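YohF (Salmonella typhimurium, PDB 6WON) probably acts as an NAD(P)-dependent oxidoreductase of the short-chain dehydrogenase/reductase family, with acetoin as its likely substrate. Local coordinates at residues B[71-76]-B[121-126]. Residues are numbered along the deposited sequence; the frame is centred on the assembly and turned at random.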
# COMPACT_ATOMS: atom_id res chain seq x y z
N GLN B 71 -17.39 -10.64 -27.78
CA GLN B 71 -17.32 -11.88 -28.55
C GLN B 71 -16.22 -11.83 -29.61
O GLN B 71 -15.69 -12.88 -30.00
CB GLN B 71 -18.68 -12.18 -29.19
CG GLN B 71 -19.67 -12.84 -28.24
CD GLN B 71 -19.08 -14.05 -27.54
OE1 GLN B 71 -18.78 -15.07 -28.18
NE2 GLN B 71 -18.91 -13.95 -26.22
N ALA B 72 -15.85 -10.63 -30.06
CA ALA B 72 -14.76 -10.51 -31.03
C ALA B 72 -13.47 -11.14 -30.51
O ALA B 72 -12.63 -11.59 -31.29
CB ALA B 72 -14.56 -9.05 -31.40
N ILE B 73 -13.28 -11.18 -29.19
CA ILE B 73 -12.13 -11.88 -28.64
C ILE B 73 -12.21 -13.37 -28.94
O ILE B 73 -11.21 -14.00 -29.31
CB ILE B 73 -12.02 -11.61 -27.13
CG1 ILE B 73 -11.83 -10.12 -26.86
CG2 ILE B 73 -10.87 -12.42 -26.53
CD1 ILE B 73 -10.49 -9.57 -27.31
N GLU B 74 -13.39 -13.96 -28.77
CA GLU B 74 -13.56 -15.38 -29.07
C GLU B 74 -13.32 -15.66 -30.55
O GLU B 74 -12.74 -16.70 -30.91
CB GLU B 74 -14.95 -15.84 -28.65
CG GLU B 74 -15.31 -17.27 -29.07
CD GLU B 74 -14.47 -18.32 -28.37
OE1 GLU B 74 -13.85 -18.02 -27.33
OE2 GLU B 74 -14.43 -19.47 -28.87
N HIS B 75 -13.73 -14.73 -31.43
CA HIS B 75 -13.50 -14.94 -32.86
C HIS B 75 -12.02 -14.86 -33.20
O HIS B 75 -11.52 -15.65 -34.02
CB HIS B 75 -14.28 -13.92 -33.68
CG HIS B 75 -15.76 -13.96 -33.44
ND1 HIS B 75 -16.50 -15.11 -33.59
CD2 HIS B 75 -16.63 -13.00 -33.05
CE1 HIS B 75 -17.77 -14.85 -33.31
NE2 HIS B 75 -17.87 -13.58 -32.98
N LEU B 76 -11.30 -13.91 -32.60
CA LEU B 76 -9.86 -13.80 -32.83
C LEU B 76 -9.14 -15.05 -32.36
O LEU B 76 -8.31 -15.62 -33.09
CB LEU B 76 -9.33 -12.55 -32.12
CG LEU B 76 -7.89 -12.11 -32.40
CD1 LEU B 76 -7.63 -12.00 -33.90
CD2 LEU B 76 -7.59 -10.78 -31.70
N ALA B 121 -11.01 -11.20 -20.23
CA ALA B 121 -10.23 -12.09 -19.38
C ALA B 121 -10.91 -13.45 -19.22
O ALA B 121 -10.25 -14.50 -19.28
CB ALA B 121 -10.00 -11.44 -18.02
N GLN B 122 -12.24 -13.46 -19.02
CA GLN B 122 -12.97 -14.72 -18.89
C GLN B 122 -12.78 -15.58 -20.12
O GLN B 122 -12.46 -16.78 -20.03
CB GLN B 122 -14.46 -14.45 -18.69
CG GLN B 122 -14.92 -14.14 -17.29
CD GLN B 122 -16.44 -14.04 -17.22
OE1 GLN B 122 -17.06 -13.35 -18.03
NE2 GLN B 122 -17.04 -14.74 -16.26
N ILE B 123 -12.98 -14.98 -21.29
CA ILE B 123 -12.91 -15.73 -22.54
C ILE B 123 -11.52 -16.31 -22.73
O ILE B 123 -11.36 -17.49 -23.07
CB ILE B 123 -13.32 -14.83 -23.71
CG1 ILE B 123 -14.82 -14.56 -23.64
CG2 ILE B 123 -12.91 -15.47 -25.04
CD1 ILE B 123 -15.28 -13.41 -24.52
N ALA B 124 -10.48 -15.50 -22.50
CA ALA B 124 -9.12 -16.00 -22.68
C ALA B 124 -8.80 -17.09 -21.66
O ALA B 124 -8.18 -18.11 -22.00
CB ALA B 124 -8.10 -14.86 -22.59
N ALA B 125 -9.24 -16.90 -20.41
CA ALA B 125 -8.93 -17.87 -19.36
C ALA B 125 -9.61 -19.21 -19.63
O ALA B 125 -9.02 -20.27 -19.38
CB ALA B 125 -9.35 -17.30 -18.00
N ARG B 126 -10.84 -19.19 -20.16
CA ARG B 126 -11.50 -20.44 -20.53
C ARG B 126 -10.68 -21.22 -21.54
O ARG B 126 -10.58 -22.45 -21.45
CB ARG B 126 -12.90 -20.15 -21.10
CG ARG B 126 -13.98 -19.93 -20.05
CD ARG B 126 -15.19 -19.19 -20.63
NE ARG B 126 -16.04 -18.60 -19.60
CZ ARG B 126 -16.87 -17.58 -19.79
NH1 ARG B 126 -16.99 -17.00 -20.99
NH2 ARG B 126 -17.60 -17.12 -18.78
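Ile123 reaches across from helix 103-131 and overlaps Gln71, Ile73 and Glu74 of helix 71-80. The two helices lie side by side on one face of the parallel Rossmann-fold sheet of this short-chain dehydrogenase/reductase. Their local axes are 9.3 Å apart and run in the same direction, inclined by 28°. Every close side-chain approach from helix 103-131 is made by Ile123, and its two branches meet different partners. Its CG2 lies 4.0 Å from CG2 of Ile73. This is the apolar pair on the buried side, where Ile73 also packs on Thr34 of strand 30-35. The longer branch reaches Gln71; the two side chains cross at about a right angle. There CD1 of Ile123 lies 4.0 Å from Gln71 NE2. No hydrogen bond joins the two segments. Glu74 also touches Ile123, but its carboxylate is held by His127 through OE1 and by Gln78 through OE2. Another side of helix 103-131 faces the second subunit, where Gln122 NE2 hydrogen-bonds to Phe98 O of that subunit. Glu74 swings CG away from its own N (chi1 173°) and bends at chi2, which brings OE1 to 3.6 Å from Ile123 CG2.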